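Local coordinates for protein putative oxidoreductase (Gluconobacter oxydans, PDB 3WJ7) that probably acts as a nicotinamide-dependent reductase of the extended short-chain dehydrogenase/reductase family, at residues N13-V18 / K76-L81; R41-P46 / D69-A74; T183-R188 / L215-V220; G205-Y210 / K263-K268; Y240-E245 / L317-R322. One frame throughout, in Å; residues are numbered along the deposited sequence.

Contact 1 (N13-V18 / K76-L81); sequences NDVTLV and KGVKIL
Leu17 lies alongside Leu81, both side chains pointing the same way, and its CD2 comes to 3.8 Å from Leu81 CD1. The two leucines mark one face of a parallel pair at the heart of the Rossmann fold: strand 15-18, the first of the fold, next to strand 78-83. Both put CG anti to the backbone N (chi1 172° in Leu17, 170° in Leu81), and the matching torsions lay the branches side by side; Leu81 goes on to touch Leu109 and Ala113 of helix 95-115. Val78 fills in beside them, its CG1 3.8 Å from Leu17 CB, while its CG2 faces Val15 CG1. On the other face of the sheet Thr16 and Ile80 are neighbours in the same sense; Thr16 OG1 comes to 3.9 Å from Ile80 CB but is hydrogen-bonded to His38 ND1, outside the pair. The pairing is not regular. Val15 is matched with Val78 and Thr16 with Ile80, so Lys79 is the extra residue of a beta bulge. Its signature is a carbonyl shared by two N-H groups: Val15 O accepts Lys79 N at 2.9 Å and, weakly, Ile80 N at 3.4 Å. Before the bulge, Asn13 N reaches Gly77 O. Past it normal parallel bonding resumes, with Leu17 N 2.8 Å from Ile80 O.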
# COMPACT_ATOMS: atom_id res chain seq x y z
N ASN A 13 -39.45 11.84 -9.35
CA ASN A 13 -40.40 10.70 -9.12
C ASN A 13 -40.11 9.50 -10.05
O ASN A 13 -40.50 8.37 -9.76
CB ASN A 13 -41.85 11.17 -9.34
CG ASN A 13 -42.84 10.47 -8.43
OD1 ASN A 13 -42.46 9.66 -7.58
ND2 ASN A 13 -44.13 10.79 -8.59
N ASP A 14 -39.39 9.78 -11.13
CA ASP A 14 -39.35 8.94 -12.32
C ASP A 14 -37.95 8.96 -12.92
O ASP A 14 -37.74 8.60 -14.08
CB ASP A 14 -40.35 9.50 -13.33
CG ASP A 14 -40.49 11.04 -13.23
OD1 ASP A 14 -39.45 11.73 -13.04
OD2 ASP A 14 -41.64 11.55 -13.32
N VAL A 15 -36.98 9.40 -12.12
CA VAL A 15 -35.61 9.53 -12.61
C VAL A 15 -34.79 8.27 -12.34
O VAL A 15 -34.90 7.67 -11.27
CB VAL A 15 -34.91 10.76 -12.02
CG1 VAL A 15 -33.49 10.88 -12.56
CG2 VAL A 15 -35.70 12.02 -12.31
N THR A 16 -34.03 7.85 -13.35
CA THR A 16 -33.03 6.81 -13.25
C THR A 16 -31.63 7.48 -13.15
O THR A 16 -31.20 8.22 -14.05
CB THR A 16 -33.20 5.88 -14.44
OG1 THR A 16 -34.45 5.23 -14.29
CG2 THR A 16 -32.14 4.79 -14.50
N LEU A 17 -30.96 7.30 -12.02
CA LEU A 17 -29.58 7.80 -11.85
C LEU A 17 -28.58 6.69 -12.19
O LEU A 17 -28.66 5.61 -11.62
CB LEU A 17 -29.33 8.29 -10.41
CG LEU A 17 -27.90 8.70 -9.96
CD1 LEU A 17 -27.40 9.98 -10.61
CD2 LEU A 17 -27.82 8.87 -8.45
N VAL A 18 -27.66 6.94 -13.13
CA VAL A 18 -26.56 6.00 -13.35
C VAL A 18 -25.25 6.65 -13.00
O VAL A 18 -25.06 7.80 -13.31
CB VAL A 18 -26.51 5.32 -14.76
CG1 VAL A 18 -27.63 5.74 -15.69
CG2 VAL A 18 -25.13 5.41 -15.39
N LYS A 76 -32.01 13.31 -5.30
CA LYS A 76 -33.37 13.90 -5.21
C LYS A 76 -34.25 13.53 -6.41
O LYS A 76 -33.87 13.72 -7.56
CB LYS A 76 -33.27 15.42 -5.00
CG LYS A 76 -34.59 16.14 -4.88
CD LYS A 76 -34.32 17.56 -4.44
CE LYS A 76 -35.35 18.50 -5.03
NZ LYS A 76 -35.11 19.87 -4.49
N GLY A 77 -35.42 12.95 -6.13
CA GLY A 77 -36.42 12.59 -7.14
C GLY A 77 -36.11 11.32 -7.91
O GLY A 77 -36.72 11.06 -8.97
N VAL A 78 -35.14 10.54 -7.40
CA VAL A 78 -34.63 9.33 -8.11
C VAL A 78 -35.33 8.02 -7.68
O VAL A 78 -35.32 7.68 -6.52
CB VAL A 78 -33.09 9.20 -7.93
CG1 VAL A 78 -32.57 7.85 -8.45
CG2 VAL A 78 -32.35 10.38 -8.57
N LYS A 79 -35.89 7.27 -8.60
CA LYS A 79 -36.58 6.04 -8.27
C LYS A 79 -35.64 4.82 -8.32
O LYS A 79 -35.80 3.84 -7.54
CB LYS A 79 -37.76 5.85 -9.25
CG LYS A 79 -38.45 4.48 -9.22
CD LYS A 79 -39.46 4.31 -10.36
CE LYS A 79 -40.44 3.17 -10.09
NZ LYS A 79 -40.74 2.39 -11.33
N ILE A 80 -34.70 4.87 -9.27
CA ILE A 80 -33.84 3.75 -9.66
C ILE A 80 -32.38 4.21 -9.84
O ILE A 80 -32.07 5.24 -10.48
CB ILE A 80 -34.29 3.12 -10.99
CG1 ILE A 80 -35.65 2.40 -10.85
CG2 ILE A 80 -33.26 2.13 -11.51
CD1 ILE A 80 -36.42 2.46 -12.15
N LEU A 81 -31.50 3.41 -9.26
CA LEU A 81 -30.10 3.65 -9.26
C LEU A 81 -29.36 2.44 -9.86
O LEU A 81 -29.54 1.29 -9.42
CB LEU A 81 -29.61 3.93 -7.85
CG LEU A 81 -28.08 3.95 -7.75
CD1 LEU A 81 -27.48 5.12 -8.56
CD2 LEU A 81 -27.63 4.02 -6.31

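Contact 2 (R41-P46 / D69-A74); sequences RLLVRP and DTLAPA
The guanidinium of Arg41 meets Ala74 O with its edge: the oxygen lies only 3° out of the guanidinium plane and takes a hydrogen bond from NH1 at 2.7 Å, with an N-H...O angle of 158°. Seen from the carbonyl the approach is less regular, since NH1 sits well above the carbonyl plane. Pro73 O is near too, oblique to the same flat group and 4.0 Å from NH1. The arginine chain is extended through its first two torsions and bends at chi3 (-57°), which turns the guanidinium onto the end of the short helix. NH1 also binds Lys76 O, and NH2 forms a salt bridge with Glu59, so several partners fix the rotation of the group. A positive charge beside the carbonyls at the end of a helix is probably favourable. Deeper in, the contact is apolar: Leu43 CD1 packs on Ala74 CB at 3.9 Å, and its CD2 approaches Leu71 CD2 at 4.5 Å. The short helix 71-75 thus lies against strand 39-44 of the Rossmann sheet, with Leu43 also touching Leu17 of strand 15-18, Ala74 resting on Ala61 of strand 59-62 and Leu71 turned to Asn108 and Ala112 of helix 95-115.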
# COMPACT_ATOMS: atom_id res chain seq x y z
N ARG A 41 -30.35 10.74 -15.24
CA ARG A 41 -29.44 11.69 -14.63
C ARG A 41 -28.06 10.97 -14.50
O ARG A 41 -27.97 9.81 -14.11
CB ARG A 41 -29.99 12.20 -13.28
CG ARG A 41 -29.07 13.20 -12.56
CD ARG A 41 -29.63 13.70 -11.22
NE ARG A 41 -30.94 14.29 -11.40
CZ ARG A 41 -31.89 14.37 -10.48
NH1 ARG A 41 -31.72 13.88 -9.26
NH2 ARG A 41 -33.05 14.92 -10.82
N LEU A 42 -26.98 11.64 -14.84
CA LEU A 42 -25.70 10.96 -14.87
C LEU A 42 -24.80 11.60 -13.84
O LEU A 42 -24.57 12.79 -13.91
CB LEU A 42 -25.10 11.05 -16.28
CG LEU A 42 -25.99 10.53 -17.43
CD1 LEU A 42 -25.32 10.65 -18.78
CD2 LEU A 42 -26.50 9.11 -17.25
N LEU A 43 -24.34 10.86 -12.84
CA LEU A 43 -23.41 11.44 -11.90
C LEU A 43 -22.05 11.41 -12.56
O LEU A 43 -21.66 10.39 -13.14
CB LEU A 43 -23.38 10.66 -10.59
CG LEU A 43 -22.51 11.24 -9.48
CD1 LEU A 43 -23.20 12.38 -8.71
CD2 LEU A 43 -22.07 10.14 -8.51
N VAL A 44 -21.36 12.55 -12.53
CA VAL A 44 -19.98 12.68 -13.03
C VAL A 44 -19.11 13.41 -12.01
O VAL A 44 -19.63 14.17 -11.16
CB VAL A 44 -19.94 13.50 -14.32
CG1 VAL A 44 -20.69 12.79 -15.45
CG2 VAL A 44 -20.49 14.90 -14.06
N ARG A 45 -17.79 13.18 -12.11
CA ARG A 45 -16.78 13.83 -11.25
C ARG A 45 -16.48 15.29 -11.66
O ARG A 45 -16.59 15.64 -12.85
CB ARG A 45 -15.49 13.02 -11.25
CG ARG A 45 -15.31 12.08 -10.05
CD ARG A 45 -13.86 11.60 -9.94
NE ARG A 45 -13.67 10.47 -9.00
CZ ARG A 45 -13.83 9.18 -9.31
NH1 ARG A 45 -14.19 8.81 -10.54
NH2 ARG A 45 -13.63 8.25 -8.39
N PRO A 46 -16.10 16.15 -10.68
CA PRO A 46 -15.57 17.51 -10.95
C PRO A 46 -14.54 17.54 -12.11
O PRO A 46 -14.60 18.43 -12.97
CB PRO A 46 -14.89 17.91 -9.62
CG PRO A 46 -15.46 16.99 -8.56
CD PRO A 46 -16.32 15.94 -9.23
N ASP A 69 -22.44 14.47 1.08
CA ASP A 69 -23.23 15.69 0.97
C ASP A 69 -23.64 15.98 -0.47
O ASP A 69 -24.75 16.45 -0.71
CB ASP A 69 -22.48 16.88 1.58
CG ASP A 69 -21.05 17.04 1.02
OD1 ASP A 69 -20.37 16.02 0.72
OD2 ASP A 69 -20.61 18.20 0.88
N THR A 70 -22.76 15.69 -1.44
CA THR A 70 -23.04 15.95 -2.86
C THR A 70 -23.93 14.89 -3.49
O THR A 70 -24.40 15.06 -4.62
CB THR A 70 -21.76 16.05 -3.71
OG1 THR A 70 -20.99 14.84 -3.57
CG2 THR A 70 -20.93 17.24 -3.29
N LEU A 71 -24.18 13.82 -2.75
CA LEU A 71 -24.99 12.71 -3.25
C LEU A 71 -26.47 12.91 -3.06
O LEU A 71 -27.25 12.51 -3.93
CB LEU A 71 -24.57 11.38 -2.60
CG LEU A 71 -23.10 11.02 -2.71
CD1 LEU A 71 -22.83 9.78 -1.91
CD2 LEU A 71 -22.67 10.82 -4.15
N ALA A 72 -26.89 13.48 -1.92
CA ALA A 72 -28.32 13.74 -1.69
C ALA A 72 -28.96 14.58 -2.83
O ALA A 72 -30.00 14.19 -3.38
CB ALA A 72 -28.55 14.35 -0.32
N PRO A 73 -28.32 15.71 -3.22
CA PRO A 73 -28.75 16.50 -4.38
C PRO A 73 -28.93 15.66 -5.62
O PRO A 73 -29.87 15.87 -6.38
CB PRO A 73 -27.56 17.45 -4.61
CG PRO A 73 -27.00 17.66 -3.25
CD PRO A 73 -27.25 16.40 -2.47
N ALA A 74 -28.01 14.73 -5.86
CA ALA A 74 -28.08 13.93 -7.09
C ALA A 74 -29.17 12.89 -7.01
O ALA A 74 -29.68 12.52 -8.02
CB ALA A 74 -26.77 13.24 -7.37

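Contact 3 (T183-R188 / L215-V220); sequences TPVGPR and LNIVHV
Val185 and Ile217 meet through their branches, CG2 to CG2 at 3.9 Å, on a parallel strand pair of the Rossmann-type sheet, where strand 176-185 runs beside strand 214-219. The backbone ladder is complete: Asn216 O takes Thr183 N, Thr183 O takes Val218 N, and Val218 O takes Val185 N at 3.0 Å. The last rung, Val220 N to Val185 O at 2.9 Å, already uses the first residue of helix 220-233. Thr183 and Ile217 share one face of the sheet; Pro184 and Val218 share the other, with Pro184 CB 4.1 Å from Val218 CG1. His219 is the N-cap of the helix. Its CB points away from strand 176-185, but with CG anti to the backbone N (chi1 -159°) the ring swings back to Pro187, which crosses it at about a right angle, CD lying 3.7 Å from CE1. Val185 O stands over one face of the ring, offset toward the rim. Two bonds outside the strands fix the ring's turn, for ND1 caps the backbone N of Asp221 while NE2 bonds Asp330 OD2. A leucine in its place would probably leave the Asp221 backbone N without its cap and Asp330 without its hydrogen-bond mate. Farther out, Ala331 of helix 324-337 and Ile199 of helix 194-203 cover Val185, and Leu252 of helix 249-259 covers Ile217. The chain beside the rungs is positioned by Asn216: ND2 bonds Asn246 OD1, and OD1 serves both Ser182 OG and Gly244 N.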
# COMPACT_ATOMS: atom_id res chain seq x y z
N THR A 183 -15.52 -10.32 -18.43
CA THR A 183 -14.65 -9.31 -19.01
C THR A 183 -15.14 -8.77 -20.34
O THR A 183 -15.13 -9.46 -21.34
CB THR A 183 -13.13 -9.69 -18.92
OG1 THR A 183 -12.45 -9.40 -20.15
CG2 THR A 183 -12.89 -11.09 -18.44
N PRO A 184 -15.62 -7.52 -20.34
CA PRO A 184 -16.36 -7.02 -21.49
C PRO A 184 -15.45 -6.52 -22.58
O PRO A 184 -14.50 -5.83 -22.30
CB PRO A 184 -17.12 -5.86 -20.94
CG PRO A 184 -16.24 -5.33 -19.84
CD PRO A 184 -15.58 -6.54 -19.23
N VAL A 185 -15.76 -6.88 -23.82
CA VAL A 185 -15.03 -6.47 -24.98
C VAL A 185 -16.07 -5.93 -25.93
O VAL A 185 -17.24 -6.34 -25.88
CB VAL A 185 -14.32 -7.69 -25.60
CG1 VAL A 185 -13.75 -7.41 -26.95
CG2 VAL A 185 -13.24 -8.16 -24.65
N GLY A 186 -15.69 -4.99 -26.77
CA GLY A 186 -16.58 -4.50 -27.80
C GLY A 186 -16.17 -3.17 -28.37
O GLY A 186 -15.02 -2.73 -28.19
N PRO A 187 -17.11 -2.51 -29.06
CA PRO A 187 -16.77 -1.23 -29.68
C PRO A 187 -16.73 -0.13 -28.65
O PRO A 187 -17.21 -0.33 -27.53
CB PRO A 187 -17.90 -1.03 -30.70
CG PRO A 187 -19.05 -1.79 -30.16
CD PRO A 187 -18.43 -2.99 -29.47
N ARG A 188 -16.15 1.00 -29.01
CA ARG A 188 -16.07 2.17 -28.12
C ARG A 188 -15.16 1.96 -26.91
O ARG A 188 -15.44 2.45 -25.82
CB ARG A 188 -17.45 2.56 -27.61
CG ARG A 188 -18.38 3.05 -28.66
CD ARG A 188 -19.01 4.25 -28.03
NE ARG A 188 -20.19 4.66 -28.77
CZ ARG A 188 -20.71 5.88 -28.70
NH1 ARG A 188 -20.13 6.81 -27.92
NH2 ARG A 188 -21.79 6.17 -29.40
N LEU A 215 -10.25 -17.04 -19.39
CA LEU A 215 -11.13 -15.97 -18.98
C LEU A 215 -12.46 -16.19 -19.65
O LEU A 215 -12.62 -17.13 -20.39
CB LEU A 215 -10.54 -14.56 -19.26
CG LEU A 215 -10.09 -13.95 -20.62
CD1 LEU A 215 -8.83 -13.13 -20.33
CD2 LEU A 215 -9.77 -14.91 -21.76
N ASN A 216 -13.40 -15.31 -19.35
CA ASN A 216 -14.71 -15.33 -19.92
C ASN A 216 -14.88 -13.96 -20.52
O ASN A 216 -14.82 -12.97 -19.79
CB ASN A 216 -15.70 -15.52 -18.78
CG ASN A 216 -17.14 -15.65 -19.25
OD1 ASN A 216 -17.70 -14.74 -19.86
ND2 ASN A 216 -17.76 -16.75 -18.89
N ILE A 217 -15.13 -13.93 -21.83
CA ILE A 217 -15.39 -12.69 -22.57
C ILE A 217 -16.87 -12.49 -22.90
O ILE A 217 -17.59 -13.45 -23.16
CB ILE A 217 -14.49 -12.61 -23.81
CG1 ILE A 217 -13.12 -12.16 -23.30
CG2 ILE A 217 -15.01 -11.60 -24.83
CD1 ILE A 217 -12.01 -12.52 -24.20
N VAL A 218 -17.31 -11.24 -22.85
CA VAL A 218 -18.70 -10.92 -22.96
C VAL A 218 -18.82 -9.63 -23.68
O VAL A 218 -18.08 -8.70 -23.40
CB VAL A 218 -19.37 -10.76 -21.58
CG1 VAL A 218 -18.66 -9.69 -20.72
CG2 VAL A 218 -20.84 -10.47 -21.75
N HIS A 219 -19.75 -9.57 -24.63
CA HIS A 219 -19.95 -8.35 -25.36
C HIS A 219 -20.40 -7.28 -24.36
O HIS A 219 -21.24 -7.55 -23.52
CB HIS A 219 -21.00 -8.54 -26.47
CG HIS A 219 -20.90 -7.52 -27.55
ND1 HIS A 219 -21.16 -6.18 -27.34
CD2 HIS A 219 -20.52 -7.63 -28.85
CE1 HIS A 219 -20.93 -5.51 -28.45
NE2 HIS A 219 -20.55 -6.37 -29.39
N VAL A 220 -19.80 -6.10 -24.46
CA VAL A 220 -20.13 -4.96 -23.62
C VAL A 220 -21.61 -4.61 -23.71
O VAL A 220 -22.23 -4.24 -22.70
CB VAL A 220 -19.24 -3.73 -23.95
CG1 VAL A 220 -19.68 -3.07 -25.25
CG2 VAL A 220 -19.30 -2.69 -22.85

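Contact 4 (G205-Y210 / K263-K268); sequences GNMPAY and KPPAVK
Pro265 is wedged between Met207 and Tyr210, its CG 3.6 Å from Met207 CE and 3.7 Å from Tyr210 CE2, where a small two-stranded parallel sheet (209-211 with 267-269) begins. This is the tight side. Met207 lies along the proline, pointing the same way, whereas the tyrosine crosses it at about a right angle. With chi1 at 72°, Tyr210 CG sits between the backbone N and the carbonyl carbon, which brings the ring against Pro265 and Lys268. Phe253 of helix 249-259 meets that ring edge-to-face, and Trp283 of a second subunit packs on both Met207 and Tyr210. Replacing the tyrosine by alanine is likely to open a gap beside Pro265 and leave Phe253 without its edge-to-face partner. The outer side is looser. Val267 N reaches Pro208 O at 3.2 Å, but the return bond, Tyr210 N to Val267 O, is weak, with Ala209 CB against Val267 CB, 3.8 Å apart, beside it. Lys268 is exposed and crosses the phenol obliquely with its aliphatic part: CA stands over one ring face toward the rim, and CG comes to 3.4 Å from Tyr210 OH.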
# COMPACT_ATOMS: atom_id res chain seq x y z
N GLY A 205 0.27 -6.70 -34.42
CA GLY A 205 1.48 -7.47 -34.61
C GLY A 205 2.53 -7.32 -33.51
O GLY A 205 3.52 -8.06 -33.52
N ASN A 206 2.33 -6.39 -32.57
CA ASN A 206 3.36 -6.10 -31.55
C ASN A 206 3.23 -6.85 -30.23
O ASN A 206 3.70 -6.34 -29.21
CB ASN A 206 3.41 -4.61 -31.18
CG ASN A 206 3.54 -3.70 -32.39
OD1 ASN A 206 4.19 -4.05 -33.39
ND2 ASN A 206 2.92 -2.53 -32.30
N MET A 207 2.59 -8.02 -30.23
CA MET A 207 2.50 -8.81 -29.00
C MET A 207 3.19 -10.15 -29.16
O MET A 207 2.55 -11.15 -29.51
CB MET A 207 1.06 -8.96 -28.54
CG MET A 207 0.87 -9.58 -27.16
SD MET A 207 -0.90 -9.86 -27.04
CE MET A 207 -0.97 -11.30 -28.11
N PRO A 208 4.50 -10.19 -28.88
CA PRO A 208 5.29 -11.37 -29.23
C PRO A 208 5.06 -12.54 -28.28
O PRO A 208 5.15 -13.69 -28.70
CB PRO A 208 6.75 -10.87 -29.13
CG PRO A 208 6.69 -9.53 -28.41
CD PRO A 208 5.26 -9.23 -28.06
N ALA A 209 4.74 -12.24 -27.03
CA ALA A 209 4.64 -13.24 -25.97
C ALA A 209 3.44 -12.94 -25.10
O ALA A 209 2.86 -11.83 -25.15
CB ALA A 209 5.90 -13.27 -25.11
N TYR A 210 3.05 -13.96 -24.33
CA TYR A 210 1.92 -13.87 -23.44
C TYR A 210 1.93 -15.10 -22.56
O TYR A 210 2.51 -16.11 -22.92
CB TYR A 210 0.58 -13.78 -24.21
CG TYR A 210 0.12 -15.04 -24.89
CD1 TYR A 210 -0.78 -15.90 -24.27
CD2 TYR A 210 0.55 -15.36 -26.16
CE1 TYR A 210 -1.20 -17.08 -24.89
CE2 TYR A 210 0.13 -16.52 -26.81
CZ TYR A 210 -0.75 -17.37 -26.18
OH TYR A 210 -1.17 -18.52 -26.82
N LYS A 263 -0.22 -12.65 -38.18
CA LYS A 263 0.33 -13.87 -37.56
C LYS A 263 0.05 -13.93 -36.05
O LYS A 263 0.26 -12.93 -35.36
CB LYS A 263 1.84 -13.98 -37.83
CG LYS A 263 2.14 -14.21 -39.31
CD LYS A 263 3.18 -15.29 -39.52
CE LYS A 263 3.13 -15.79 -40.95
NZ LYS A 263 4.29 -16.68 -41.23
N PRO A 264 -0.43 -15.09 -35.53
CA PRO A 264 -0.73 -15.22 -34.07
C PRO A 264 0.57 -15.20 -33.27
O PRO A 264 1.62 -15.42 -33.85
CB PRO A 264 -1.43 -16.58 -33.97
CG PRO A 264 -0.94 -17.34 -35.18
CD PRO A 264 -0.76 -16.31 -36.27
N PRO A 265 0.51 -14.94 -31.94
CA PRO A 265 1.79 -14.68 -31.24
C PRO A 265 2.67 -15.92 -31.18
O PRO A 265 2.16 -17.04 -31.02
CB PRO A 265 1.36 -14.24 -29.81
CG PRO A 265 -0.15 -14.36 -29.76
CD PRO A 265 -0.63 -15.07 -31.01
N ALA A 266 3.97 -15.73 -31.33
CA ALA A 266 4.91 -16.85 -31.48
C ALA A 266 5.13 -17.63 -30.18
O ALA A 266 5.35 -18.85 -30.21
CB ALA A 266 6.23 -16.32 -32.02
N VAL A 267 5.06 -16.90 -29.06
CA VAL A 267 5.55 -17.35 -27.76
C VAL A 267 4.44 -17.50 -26.72
O VAL A 267 3.82 -16.52 -26.28
CB VAL A 267 6.57 -16.33 -27.25
CG1 VAL A 267 7.39 -16.90 -26.09
CG2 VAL A 267 7.47 -15.89 -28.39
N LYS A 268 4.19 -18.73 -26.30
CA LYS A 268 3.16 -18.95 -25.31
C LYS A 268 3.77 -19.51 -24.03
O LYS A 268 4.23 -20.65 -23.99
CB LYS A 268 2.06 -19.86 -25.85
CG LYS A 268 0.98 -20.13 -24.81
CD LYS A 268 0.68 -21.61 -24.63
CE LYS A 268 -0.44 -22.05 -25.56
NZ LYS A 268 -0.67 -23.51 -25.38

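Contact 5 (Y240-E245 / L317-R322); sequences YILGGE and LGYAPR
Tyr319 stands with its ring between two apolar groups. Leu242 CD2 sits squarely over the centre of one face, 4.1 Å from the centroid and 5° off the normal, a CH-pi contact; Pro321 CD covers the opposite face nearer the rim. At the edge, close to the ring plane, is Gly243 O. With CG anti to the backbone N (chi1 174°), the ring reaches from the loop up to strand 239-248, and its hydroxyl donates a hydrogen bond to Gly243 O from above the carbonyl plane. Pro321 CB touches the same oxygen at 3.5 Å and Gly244 CA at 3.9 Å. A second aromatic contact lies at the start of both segments, where Leu317 crosses Tyr240 obliquely and brings CD2 over its ring face, 29° off the normal, with 3.7 Å from CD2 to Tyr240 CE2. The Tyr240 ring also meets Lys312 in a cation-pi contact, and its OH takes its bond from Lys235 N. Gly244 and Glu245 form a classic beta bulge opposite Ile217 of strand 214-219. The loop joining helices 311-317 and 324-337 thus lies against the strand chiefly through aromatic faces and aliphatic carbons. Amid these apolar and CH-pi contacts, the hydroxyl bond to Gly243 O gives the oxygen of the buried Tyr319 a polar partner.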
# COMPACT_ATOMS: atom_id res chain seq x y z
N TYR A 240 -26.29 -11.98 -10.26
CA TYR A 240 -26.37 -12.65 -11.54
C TYR A 240 -25.13 -12.44 -12.33
O TYR A 240 -24.75 -11.31 -12.60
CB TYR A 240 -27.58 -12.14 -12.34
CG TYR A 240 -28.92 -12.18 -11.63
CD1 TYR A 240 -29.30 -11.15 -10.75
CD2 TYR A 240 -29.82 -13.22 -11.86
CE1 TYR A 240 -30.54 -11.17 -10.10
CE2 TYR A 240 -31.06 -13.25 -11.22
CZ TYR A 240 -31.42 -12.23 -10.35
OH TYR A 240 -32.64 -12.26 -9.72
N ILE A 241 -24.46 -13.53 -12.68
CA ILE A 241 -23.26 -13.48 -13.56
C ILE A 241 -23.68 -13.06 -14.98
O ILE A 241 -24.62 -13.60 -15.53
CB ILE A 241 -22.56 -14.85 -13.64
CG1 ILE A 241 -21.89 -15.17 -12.30
CG2 ILE A 241 -21.49 -14.86 -14.73
CD1 ILE A 241 -21.74 -16.63 -11.99
N LEU A 242 -22.98 -12.09 -15.56
CA LEU A 242 -23.28 -11.68 -16.90
C LEU A 242 -22.09 -12.00 -17.76
O LEU A 242 -21.32 -11.12 -18.09
CB LEU A 242 -23.61 -10.19 -16.94
CG LEU A 242 -24.89 -9.68 -16.24
CD1 LEU A 242 -25.13 -8.20 -16.57
CD2 LEU A 242 -26.19 -10.53 -16.51
N GLY A 243 -21.93 -13.28 -18.12
CA GLY A 243 -20.78 -13.72 -18.93
C GLY A 243 -21.17 -13.85 -20.38
O GLY A 243 -22.33 -13.64 -20.72
N GLY A 244 -20.21 -14.19 -21.24
CA GLY A 244 -20.52 -14.67 -22.58
C GLY A 244 -19.93 -16.07 -22.82
O GLY A 244 -20.67 -17.06 -22.84
N GLU A 245 -18.61 -16.15 -22.96
CA GLU A 245 -17.89 -17.34 -23.42
C GLU A 245 -16.61 -17.58 -22.63
O GLU A 245 -15.84 -16.66 -22.40
CB GLU A 245 -17.51 -17.15 -24.88
CG GLU A 245 -17.20 -18.42 -25.65
CD GLU A 245 -16.93 -18.15 -27.14
OE1 GLU A 245 -17.78 -17.52 -27.83
OE2 GLU A 245 -15.86 -18.57 -27.62
N LEU A 317 -33.68 -14.60 -16.32
CA LEU A 317 -33.79 -13.23 -16.82
C LEU A 317 -34.01 -13.15 -18.29
O LEU A 317 -34.32 -12.08 -18.80
CB LEU A 317 -32.54 -12.37 -16.47
CG LEU A 317 -31.97 -12.14 -15.07
CD1 LEU A 317 -30.98 -11.00 -15.21
CD2 LEU A 317 -32.98 -11.80 -13.98
N GLY A 318 -33.78 -14.27 -18.98
CA GLY A 318 -33.74 -14.29 -20.45
C GLY A 318 -32.59 -13.47 -21.05
O GLY A 318 -32.77 -12.79 -22.07
N TYR A 319 -31.43 -13.53 -20.40
CA TYR A 319 -30.16 -12.96 -20.88
C TYR A 319 -29.60 -13.78 -22.03
O TYR A 319 -29.50 -14.99 -21.91
CB TYR A 319 -29.18 -13.04 -19.70
CG TYR A 319 -27.76 -12.65 -19.98
CD1 TYR A 319 -27.43 -11.37 -20.46
CD2 TYR A 319 -26.74 -13.54 -19.71
CE1 TYR A 319 -26.11 -11.00 -20.70
CE2 TYR A 319 -25.42 -13.19 -19.93
CZ TYR A 319 -25.11 -11.92 -20.40
OH TYR A 319 -23.83 -11.63 -20.64
N ALA A 320 -29.21 -13.14 -23.13
CA ALA A 320 -28.80 -13.93 -24.32
C ALA A 320 -27.51 -13.39 -24.91
O ALA A 320 -27.55 -12.66 -25.90
CB ALA A 320 -29.92 -13.95 -25.39
N PRO A 321 -26.37 -13.72 -24.29
CA PRO A 321 -25.09 -13.15 -24.75
C PRO A 321 -24.71 -13.64 -26.16
O PRO A 321 -24.85 -14.81 -26.45
CB PRO A 321 -24.08 -13.66 -23.71
CG PRO A 321 -24.68 -14.93 -23.23
CD PRO A 321 -26.18 -14.75 -23.26
N ARG A 322 -24.27 -12.75 -27.05
CA ARG A 322 -23.81 -13.19 -28.35
C ARG A 322 -22.42 -13.82 -28.18
O ARG A 322 -21.85 -13.75 -27.10
CB ARG A 322 -23.94 -12.09 -29.42
CG ARG A 322 -22.89 -11.01 -29.39
CD ARG A 322 -23.46 -9.77 -28.73
NE ARG A 322 -23.61 -8.61 -29.60
CZ ARG A 322 -24.30 -7.53 -29.23
NH1 ARG A 322 -24.91 -7.51 -28.03
NH2 ARG A 322 -24.38 -6.49 -30.03

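Contacts 1, 2, 3 and 5 all reach one mixed sheet. Contact 2 is nested in the chain loop that contact 1 closes; their centres are 12 Å apart, and Thr16 O lies 2.9 Å from Arg41 N. Contacts 3 and 5, also 12 Å between centres, join directly where Ile217 N meets Glu245 O at 2.9 Å. Between contacts 1 and 3 the centres are 28 Å apart. Contact 4 stands apart on the opposite side of the chain's centre from contacts 1 and 2, 21 Å from contact 3 between centres. One bound mercury(II) ion lies about 4 Å from the Pro265 side chain in contact 4, another about 7 Å from that of Pro184 in contact 3.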